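Local coordinates for protein pectate lyase (Bacillus subtilis, PDB 5AMV) that cleaves (1->4)-alpha-D-galacturonan by calcium-dependent elimination, releasing oligosaccharides with an unsaturated galacturonosyl group at the non-reducing end, at residues S315-N323 / V369-D380; I336-D347 / A359-V369. One frame throughout, in Å; residues are numbered along the deposited sequence.

Interaction 1 of 2, residues S315-N323 / V369-D380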
loop_
_atom_site.group_PDB
_atom_site.type_symbol
_atom_site.label_atom_id
_atom_site.label_comp_id
_atom_site.label_asym_id
_atom_site.label_seq_id
_atom_site.Cartn_x
_atom_site.Cartn_y
_atom_site.Cartn_z
ATOM N N SER A 315 8.241 18.057 -3.539
ATOM C CA SER A 315 7.345 18.528 -4.596
ATOM C C SER A 315 5.935 17.889 -4.517
ATOM O O SER A 315 5.187 17.865 -5.502
ATOM C CB SER A 315 8.010 18.276 -5.960
ATOM O OG SER A 315 7.289 18.912 -7.014
ATOM N N SER A 316 5.566 17.349 -3.351
ATOM C CA SER A 316 4.233 16.782 -3.213
ATOM C C SER A 316 3.142 17.817 -3.370
ATOM O O SER A 316 3.333 19.016 -3.057
ATOM C CB SER A 316 4.041 16.035 -1.875
ATOM O OG SER A 316 4.310 16.871 -0.770
ATOM N N LYS A 317 1.996 17.383 -3.874
ATOM C CA LYS A 317 0.887 18.280 -4.062
ATOM C C LYS A 317 -0.400 17.684 -3.503
ATOM O O LYS A 317 -1.364 17.474 -4.224
ATOM C CB LYS A 317 0.771 18.657 -5.545
ATOM C CG LYS A 317 1.956 19.491 -6.020
ATOM C CD LYS A 317 1.936 19.697 -7.534
ATOM C CE LYS A 317 3.055 20.749 -7.935
ATOM N NZ LYS A 317 4.406 20.412 -7.459
ATOM N N ILE A 318 -0.397 17.403 -2.209
ATOM C CA ILE A 318 -1.598 16.838 -1.582
ATOM C C ILE A 318 -2.659 17.926 -1.421
ATOM O O ILE A 318 -2.371 19.044 -0.910
ATOM C CB ILE A 318 -1.274 16.221 -0.194
ATOM C CG1 ILE A 318 -0.279 15.054 -0.349
ATOM C CG2 ILE A 318 -2.572 15.833 0.533
ATOM C CD1 ILE A 318 0.308 14.562 0.967
ATOM N N TYR A 319 -3.865 17.604 -1.872
ATOM C CA TYR A 319 -5.023 18.450 -1.727
ATOM C C TYR A 319 -6.043 17.701 -0.870
ATOM O O TYR A 319 -6.675 16.729 -1.312
ATOM C CB TYR A 319 -5.568 18.788 -3.121
ATOM C CG TYR A 319 -6.556 19.926 -3.176
ATOM C CD1 TYR A 319 -7.881 19.739 -2.790
ATOM C CD2 TYR A 319 -6.166 21.169 -3.642
ATOM C CE1 TYR A 319 -8.849 20.793 -2.821
ATOM C CE2 TYR A 319 -7.094 22.214 -3.712
ATOM C CZ TYR A 319 -8.432 22.030 -3.308
ATOM O OH TYR A 319 -9.344 23.071 -3.389
ATOM N N ALA A 320 -6.177 18.156 0.378
ATOM C CA ALA A 320 -6.935 17.396 1.360
ATOM C C ALA A 320 -8.217 18.106 1.757
ATOM O O ALA A 320 -8.214 19.324 1.997
ATOM C CB ALA A 320 -6.051 17.114 2.592
ATOM N N GLN A 321 -9.331 17.373 1.745
ATOM C CA GLN A 321 -10.606 17.943 2.168
ATOM C C GLN A 321 -11.376 17.019 3.105
ATOM O O GLN A 321 -11.586 15.840 2.815
ATOM C CB GLN A 321 -11.523 18.210 0.959
ATOM C CG GLN A 321 -10.983 19.249 0.005
ATOM C CD GLN A 321 -11.809 19.328 -1.238
ATOM O OE1 GLN A 321 -11.799 18.416 -2.066
ATOM N NE2 GLN A 321 -12.562 20.421 -1.381
ATOM N N ASN A 322 -11.887 17.602 4.185
ATOM C CA ASN A 322 -12.813 16.917 5.064
ATOM C C ASN A 322 -12.363 15.536 5.563
ATOM O O ASN A 322 -13.123 14.543 5.463
ATOM C CB ASN A 322 -14.224 16.901 4.479
ATOM C CG ASN A 322 -14.818 18.321 4.379
ATOM O OD1 ASN A 322 -14.108 19.318 4.660
ATOM N ND2 ASN A 322 -16.095 18.414 4.061
ATOM N N ASN A 323 -11.148 15.507 6.103
ATOM C CA ASN A 323 -10.580 14.308 6.694
ATOM C C ASN A 323 -10.639 14.422 8.196
ATOM O O ASN A 323 -10.592 15.543 8.728
ATOM C CB ASN A 323 -9.104 14.137 6.257
ATOM C CG ASN A 323 -8.973 13.907 4.772
ATOM O OD1 ASN A 323 -9.257 12.818 4.292
ATOM N ND2 ASN A 323 -8.611 14.951 4.011
ATOM N N VAL A 369 -1.214 24.078 -3.601
ATOM C CA VAL A 369 -0.354 23.053 -4.195
ATOM C C VAL A 369 -0.395 23.142 -5.721
ATOM O O VAL A 369 0.049 22.230 -6.406
ATOM C CB VAL A 369 -0.758 21.613 -3.714
ATOM C CG1 VAL A 369 -0.188 21.346 -2.287
ATOM C CG2 VAL A 369 -2.275 21.436 -3.799
ATOM N N GLY A 370 -0.908 24.264 -6.225
ATOM C CA GLY A 370 -0.789 24.588 -7.647
ATOM C C GLY A 370 -1.787 23.892 -8.553
ATOM O O GLY A 370 -1.679 23.985 -9.807
ATOM N N TRP A 371 -2.756 23.179 -7.953
ATOM C CA TRP A 371 -3.865 22.562 -8.678
ATOM C C TRP A 371 -5.098 22.431 -7.780
ATOM O O TRP A 371 -4.976 22.555 -6.560
ATOM C CB TRP A 371 -3.464 21.172 -9.225
ATOM C CG TRP A 371 -3.382 20.101 -8.116
ATOM C CD1 TRP A 371 -2.512 20.069 -7.062
ATOM C CD2 TRP A 371 -4.245 18.969 -7.970
ATOM N NE1 TRP A 371 -2.785 18.970 -6.241
ATOM C CE2 TRP A 371 -3.836 18.282 -6.786
ATOM C CE3 TRP A 371 -5.299 18.454 -8.728
ATOM C CZ2 TRP A 371 -4.459 17.099 -6.344
ATOM C CZ3 TRP A 371 -5.932 17.262 -8.278
ATOM C CH2 TRP A 371 -5.488 16.611 -7.105
ATOM N N THR A 372 -6.258 22.218 -8.410
ATOM C CA THR A 372 -7.512 21.922 -7.709
ATOM C C THR A 372 -8.192 20.722 -8.354
ATOM O O THR A 372 -8.359 20.651 -9.589
ATOM C CB THR A 372 -8.499 23.094 -7.726
ATOM O OG1 THR A 372 -8.579 23.606 -9.055
ATOM C CG2 THR A 372 -8.046 24.193 -6.781
ATOM N N PRO A 373 -8.552 19.720 -7.530
ATOM C CA PRO A 373 -9.158 18.519 -8.114
ATOM C C PRO A 373 -10.454 18.844 -8.824
ATOM O O PRO A 373 -11.247 19.629 -8.302
ATOM C CB PRO A 373 -9.489 17.648 -6.904
ATOM C CG PRO A 373 -8.794 18.231 -5.732
ATOM C CD PRO A 373 -8.190 19.555 -6.107
ATOM N N SER A 374 -10.695 18.231 -9.978
ATOM C CA SER A 374 -12.023 18.348 -10.593
ATOM C C SER A 374 -12.800 17.014 -10.657
ATOM O O SER A 374 -14.049 17.011 -10.537
ATOM C CB SER A 374 -11.923 18.994 -11.976
ATOM O OG SER A 374 -10.878 18.386 -12.725
ATOM N N LEU A 375 -12.083 15.900 -10.820
ATOM C CA LEU A 375 -12.722 14.582 -10.894
ATOM C C LEU A 375 -12.950 13.973 -9.524
ATOM O O LEU A 375 -12.044 13.353 -8.965
ATOM C CB LEU A 375 -11.836 13.592 -11.665
ATOM C CG LEU A 375 -12.003 13.511 -13.156
ATOM C CD1 LEU A 375 -11.034 12.502 -13.701
ATOM C CD2 LEU A 375 -13.475 13.157 -13.475
ATOM N N HIS A 376 -14.129 14.145 -8.963
ATOM C CA HIS A 376 -14.434 13.527 -7.684
ATOM C C HIS A 376 -15.923 13.401 -7.499
ATOM O O HIS A 376 -16.696 14.160 -8.095
ATOM C CB HIS A 376 -13.824 14.332 -6.508
ATOM C CG HIS A 376 -14.375 15.721 -6.385
ATOM N ND1 HIS A 376 -15.603 15.983 -5.809
ATOM C CD2 HIS A 376 -13.878 16.916 -6.778
ATOM C CE1 HIS A 376 -15.839 17.282 -5.853
ATOM N NE2 HIS A 376 -14.803 17.872 -6.424
ATOM N N GLY A 377 -16.317 12.477 -6.626
ATOM C CA GLY A 377 -17.710 12.320 -6.246
ATOM C C GLY A 377 -18.054 13.288 -5.125
ATOM O O GLY A 377 -17.276 14.221 -4.814
ATOM N N SER A 378 -19.193 13.051 -4.497
ATOM C CA SER A 378 -19.668 13.920 -3.417
ATOM C C SER A 378 -18.746 13.896 -2.203
ATOM O O SER A 378 -18.339 12.833 -1.739
ATOM C CB SER A 378 -21.078 13.509 -3.010
ATOM O OG SER A 378 -21.984 13.871 -4.028
ATOM N N ILE A 379 -18.429 15.083 -1.689
ATOM C CA ILE A 379 -17.591 15.211 -0.499
ATOM C C ILE A 379 -18.472 15.362 0.743
ATOM O O ILE A 379 -19.200 16.359 0.879
ATOM C CB ILE A 379 -16.574 16.369 -0.667
ATOM C CG1 ILE A 379 -15.727 16.132 -1.924
ATOM C CG2 ILE A 379 -15.697 16.524 0.598
ATOM C CD1 ILE A 379 -14.763 17.247 -2.224
ATOM N N ASP A 380 -18.432 14.373 1.634
ATOM C CA ASP A 380 -19.190 14.391 2.886
ATOM C C ASP A 380 -18.684 15.533 3.739
ATOM O O ASP A 380 -17.500 15.879 3.737
ATOM C CB ASP A 380 -18.994 13.104 3.702
ATOM C CG ASP A 380 -19.437 11.850 2.961
ATOM O OD1 ASP A 380 -20.244 11.943 1.998
ATOM O OD2 ASP A 380 -18.962 10.754 3.352
#

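Interaction 2 of 2, residues I336-D347 / A359-V369. With ADA (alpha-D-galactopyranuronic acid), chain B.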
loop_
_atom_site.group_PDB
_atom_site.type_symbol
_atom_site.label_atom_id
_atom_site.label_comp_id
_atom_site.label_asym_id
_atom_site.label_seq_id
_atom_site.Cartn_x
_atom_site.Cartn_y
_atom_site.Cartn_z
ATOM N N ILE A 336 0.919 15.704 10.454
ATOM C CA ILE A 336 1.713 15.451 9.228
ATOM C C ILE A 336 3.202 15.399 9.549
ATOM O O ILE A 336 3.637 15.766 10.677
ATOM C CB ILE A 336 1.413 16.505 8.115
ATOM C CG1 ILE A 336 2.142 17.835 8.447
ATOM C CG2 ILE A 336 -0.116 16.641 7.946
ATOM C CD1 ILE A 336 1.896 18.953 7.442
ATOM N N SER A 337 3.989 14.908 8.584
ATOM C CA SER A 337 5.441 14.981 8.683
ATOM C C SER A 337 5.937 15.625 7.383
ATOM O O SER A 337 5.544 15.221 6.297
ATOM C CB SER A 337 6.071 13.602 8.869
ATOM O OG SER A 337 7.488 13.710 9.095
ATOM N N VAL A 338 6.768 16.659 7.528
ATOM C CA VAL A 338 7.339 17.423 6.402
ATOM C C VAL A 338 8.780 16.991 6.134
ATOM O O VAL A 338 9.633 16.961 7.042
ATOM C CB VAL A 338 7.278 18.951 6.681
ATOM C CG1 VAL A 338 7.743 19.671 5.418
ATOM C CG2 VAL A 338 5.831 19.388 7.048
ATOM N N PHE A 339 9.044 16.602 4.892
ATOM C CA PHE A 339 10.389 16.170 4.479
ATOM C C PHE A 339 11.009 17.256 3.575
ATOM O O PHE A 339 10.301 18.134 3.102
ATOM C CB PHE A 339 10.283 14.821 3.764
ATOM C CG PHE A 339 9.649 13.752 4.612
ATOM C CD1 PHE A 339 10.399 13.108 5.603
ATOM C CD2 PHE A 339 8.279 13.441 4.484
ATOM C CE1 PHE A 339 9.838 12.122 6.446
ATOM C CE2 PHE A 339 7.698 12.453 5.319
ATOM C CZ PHE A 339 8.476 11.785 6.309
ATOM N N SER A 340 12.325 17.192 3.375
ATOM C CA SER A 340 13.017 18.158 2.514
ATOM C C SER A 340 12.387 18.137 1.112
ATOM O O SER A 340 12.089 17.064 0.554
ATOM C CB SER A 340 14.523 17.860 2.466
ATOM O OG SER A 340 15.230 18.860 1.744
ATOM N N GLY A 341 12.149 19.329 0.572
ATOM C CA GLY A 341 11.496 19.472 -0.722
ATOM C C GLY A 341 9.989 19.564 -0.533
ATOM O O GLY A 341 9.266 19.979 -1.428
ATOM N N GLY A 342 9.509 19.179 0.650
ATOM C CA GLY A 342 8.079 19.329 0.949
ATOM C C GLY A 342 7.748 20.740 1.413
ATOM O O GLY A 342 8.187 21.182 2.482
ATOM N N THR A 343 7.021 21.474 0.595
ATOM C CA THR A 343 6.787 22.886 0.892
ATOM C C THR A 343 5.319 23.327 0.951
ATOM O O THR A 343 5.023 24.458 1.345
ATOM C CB THR A 343 7.522 23.775 -0.138
ATOM O OG1 THR A 343 6.880 23.664 -1.423
ATOM C CG2 THR A 343 8.977 23.377 -0.251
ATOM N N ALA A 344 4.386 22.466 0.532
ATOM C CA ALA A 344 3.030 22.906 0.303
ATOM C C ALA A 344 2.033 21.791 0.660
ATOM O O ALA A 344 2.317 20.613 0.445
ATOM C CB ALA A 344 2.840 23.293 -1.157
ATOM N N LEU A 345 0.892 22.208 1.190
ATOM C CA LEU A 345 -0.212 21.296 1.506
ATOM C C LEU A 345 -1.478 22.133 1.502
ATOM O O LEU A 345 -1.572 23.152 2.225
ATOM C CB LEU A 345 -0.016 20.600 2.857
ATOM C CG LEU A 345 -1.230 19.883 3.478
ATOM C CD1 LEU A 345 -1.607 18.614 2.623
ATOM C CD2 LEU A 345 -0.920 19.509 4.906
ATOM N N TYR A 346 -2.440 21.742 0.680
ATOM C CA TYR A 346 -3.776 22.300 0.825
ATOM C C TYR A 346 -4.547 21.390 1.766
ATOM O O TYR A 346 -4.659 20.210 1.493
ATOM C CB TYR A 346 -4.524 22.354 -0.523
ATOM C CG TYR A 346 -5.916 22.940 -0.438
ATOM C CD1 TYR A 346 -7.002 22.190 0.021
ATOM C CD2 TYR A 346 -6.145 24.269 -0.782
ATOM C CE1 TYR A 346 -8.263 22.755 0.140
ATOM C CE2 TYR A 346 -7.397 24.830 -0.694
ATOM C CZ TYR A 346 -8.453 24.083 -0.235
ATOM O OH TYR A 346 -9.692 24.660 -0.117
ATOM N N ASP A 347 -5.087 21.932 2.852
ATOM C CA ASP A 347 -6.067 21.164 3.614
ATOM C C ASP A 347 -7.188 22.057 4.119
ATOM O O ASP A 347 -6.964 23.175 4.600
ATOM C CB ASP A 347 -5.454 20.272 4.747
ATOM C CG ASP A 347 -5.073 21.049 5.963
ATOM O OD1 ASP A 347 -4.139 21.864 5.853
ATOM O OD2 ASP A 347 -5.680 20.846 7.033
ATOM N N ALA A 359 -3.804 21.849 9.214
ATOM C CA ALA A 359 -2.521 21.149 9.322
ATOM C C ALA A 359 -1.380 21.856 8.597
ATOM O O ALA A 359 -0.244 21.912 9.073
ATOM C CB ALA A 359 -2.681 19.708 8.746
ATOM N N SER A 360 -1.704 22.343 7.406
ATOM C CA SER A 360 -0.731 23.036 6.576
ATOM C C SER A 360 -0.205 24.292 7.305
ATOM O O SER A 360 0.988 24.448 7.480
ATOM C CB SER A 360 -1.422 23.464 5.292
ATOM O OG SER A 360 -0.490 24.054 4.439
ATOM N N ALA A 361 -1.139 25.100 7.799
ATOM C CA ALA A 361 -0.820 26.357 8.451
ATOM C C ALA A 361 -0.020 26.083 9.721
ATOM O O ALA A 361 0.911 26.821 10.051
ATOM C CB ALA A 361 -2.099 27.093 8.786
ATOM N N ALA A 362 -0.384 25.010 10.427
ATOM C CA ALA A 362 0.284 24.619 11.682
ATOM C C ALA A 362 1.751 24.257 11.474
ATOM O O ALA A 362 2.572 24.237 12.425
ATOM C CB ALA A 362 -0.493 23.467 12.366
ATOM N N ASN A 363 2.093 23.969 10.208
ATOM C CA ASN A 363 3.446 23.585 9.851
ATOM C C ASN A 363 4.155 24.649 9.010
ATOM O O ASN A 363 5.248 24.420 8.526
ATOM C CB ASN A 363 3.435 22.249 9.093
ATOM C CG ASN A 363 3.307 21.068 10.035
ATOM O OD1 ASN A 363 4.315 20.570 10.520
ATOM N ND2 ASN A 363 2.078 20.631 10.306
ATOM N N GLY A 364 3.496 25.794 8.867
ATOM C CA GLY A 364 4.026 26.930 8.118
ATOM C C GLY A 364 4.229 26.651 6.634
ATOM O O GLY A 364 5.116 27.225 6.025
ATOM N N LEU A 365 3.441 25.739 6.061
ATOM C CA LEU A 365 3.614 25.379 4.644
ATOM C C LEU A 365 2.798 26.341 3.791
ATOM O O LEU A 365 1.966 27.082 4.332
ATOM C CB LEU A 365 3.105 23.943 4.399
ATOM C CG LEU A 365 3.904 22.859 5.114
ATOM C CD1 LEU A 365 3.181 21.526 4.984
ATOM C CD2 LEU A 365 5.341 22.751 4.569
ATOM N N SER A 366 3.043 26.336 2.474
ATOM C CA SER A 366 2.179 27.042 1.543
ATOM C C SER A 366 0.803 26.375 1.496
ATOM O O SER A 366 0.692 25.121 1.514
ATOM C CB SER A 366 2.795 27.077 0.140
ATOM O OG SER A 366 1.830 27.488 -0.798
ATOM N N SER A 367 -0.225 27.209 1.443
ATOM C CA SER A 367 -1.600 26.755 1.445
ATOM C C SER A 367 -2.079 26.247 0.093
ATOM O O SER A 367 -3.165 25.692 0.003
ATOM C CB SER A 367 -2.520 27.880 1.922
ATOM O OG SER A 367 -2.527 28.955 0.980
ATOM N N SER A 368 -1.291 26.469 -0.959
ATOM C CA SER A 368 -1.672 26.076 -2.306
ATOM C C SER A 368 -0.705 25.025 -2.817
ATOM O O SER A 368 0.486 25.088 -2.522
ATOM C CB SER A 368 -1.604 27.298 -3.217
ATOM O OG SER A 368 -0.264 27.768 -3.265
ATOM N N VAL A 369 -1.214 24.078 -3.601
ATOM C CA VAL A 369 -0.354 23.053 -4.195
ATOM C C VAL A 369 -0.395 23.142 -5.721
ATOM O O VAL A 369 0.049 22.230 -6.406
ATOM C CB VAL A 369 -0.758 21.613 -3.714
ATOM C CG1 VAL A 369 -0.188 21.346 -2.287
ATOM C CG2 VAL A 369 -2.275 21.436 -3.799
HETATM C C1 ADA B . 11.400 6.313 7.692
HETATM C C2 ADA B . 12.660 5.677 7.080
HETATM C C3 ADA B . 13.650 6.764 6.650
HETATM C C4 ADA B . 13.010 7.731 5.669
HETATM C C5 ADA B . 11.770 8.341 6.314
HETATM C C6 ADA B . 11.020 9.090 5.235
HETATM O O2 ADA B . 13.297 4.911 8.112
HETATM O O3 ADA B . 14.780 6.164 6.001
HETATM O O4 ADA B . 12.601 6.980 4.507
HETATM O O5 ADA B . 10.873 7.306 6.809
HETATM O O6B ADA B . 9.829 8.736 5.015
HETATM O O6A ADA B . 11.595 10.012 4.571
HETATM O O HOH W 1 5.022 18.133 11.457
HETATM O O HOH W 2 -4.769 25.065 2.870
#

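Interaction 1 of 2, residues S315-N323 / V369-D380
Tyr319 carries most of the aromatic and apolar packing between 315-323 and 369-380. Pro373 CD stands over the centre of the Tyr319 ring, 3.3 Å from its centroid and only 10° off the normal, a close CH-pi contact on that face. The Trp371 ring meets the same tyrosine edge-to-face: the Tyr319 edge is directed at the indole, with ring planes at 61° and the centroid of the tyrosine 6.0 Å from that of the six-membered indole ring. At the Tyr319 edge, near its plane, Val369 CG2 lies 3.9 Å from Tyr319 CD2. The ring reaches this position because CG is anti to the backbone N (chi1 -165°), while Tyr346 stacks on it from outside the two segments.

Pectate lyases of polysaccharide lyase family 1 are right-handed parallel beta-helices. Strand 317-326 runs beside strands 287-296 and 346-348 in one of the helix's parallel sheets, and the irregular chain 369-380 lies along the outside of that sheet.

Two hydrogen bonds cross the contact. Trp371 NE1 gives its N-H to Lys317 O at 2.9 Å, close to the indole plane but tilted from the carbonyl plane. At the other end, Asn322 ND2 donates a nearly straight bond to Asp380 O, also 2.9 Å, with the acceptor in the amide plane.

Side-chain packing supplies the remaining contacts. The aliphatic stem of Lys317 slides past Val369 in the opposite direction, CB to CB 3.8 Å. Ile379 crosses Gln321 at about a right angle, its CD1 3.2 Å from Gln321 OE1, which accepts a hydrogen bond from His289.

Interaction 2 of 2, residues I336-D347 / A359-V369
The Tyr346 ring is touched obliquely by Ser367 O, 3.4 Å from Tyr346 CD2, and water 2 lies above one of its faces, offset toward the rim. O6A of the bound galacturonate approaches the Phe339 ring obliquely too. The Asn363 amide meets Ile336 from the opposite direction, ND2 to CD1 3.3 Å. The Asp347 carboxylate uses the syn side of both oxygens: OD1 takes the N-H of Ser360 at 2.9 Å and OD2 that of Ala359 at 3.0 Å. Both donors lie on the same side of the carboxylate plane, 33° and 20° out of it. Thr350 is a further partner of OD2. The carboxylate thus accepts the first N-H groups of helix 359-362, where a negative charge would probably be stabilised.

This short, weakly bonded helix packs against strands 336-338 and 346-348, which belong to two different parallel sheets near one end of the beta-helix. A Schellman motif with Gly364 at C-prime ends it, defined by Leu365 N to Ser360 O and Gly364 N to Ala361 O; Asn363 N reaches Ser360 O from the opposite face to Leu365 N. Ser360 OG, anti to the backbone N (chi1 -176°), donates to Leu345 O.

Beyond the turn, a single beta bridge pairs Ala344 with Ser366. Its bonds are Ser366 N to Thr343 O at 3.0 Å and Leu345 N to Ser366 O at 2.9 Å, the second nearly along the C=O axis.

Leu365 packs against 336-347 from beside the bridge residue Ser366: its CD1 meets Ile336 CD1 at 3.8 Å, and Val338 reaches it tip to tip. Ala344 CB also packs on Val369 CG1.

Asn363 ND2 donates to Ala333 O and, in a straight bond, to Ala359 O, 2.9 Å away and in the amide plane.

The two contacts have centres about 14 Å apart and share Val369; along the chain, interaction 2 is nested inside the loop that interaction 1 closes. They join through strands 317-326 and 346-348, where Ala320 N and Tyr346 O are 2.8 Å apart, a probable hydrogen bond, and Ile318 CG2 packs on Leu345 CD1 at 3.6 Å. A second probable bond, Ser315 N to Gly341 O at 3.0 Å, ties interaction 1 to the type II turn Phe339-Gly342. That turn begins at the glycan pocket: Phe339 CE1 is 3.3 Å from O6A of the bound galacturonate, and Arg282, a cation-pi partner of Phe339, hydrogen-bonds this sugar. The Ile318 side chain lies about 10 Å from that of Arg279, the inferred active-site residue.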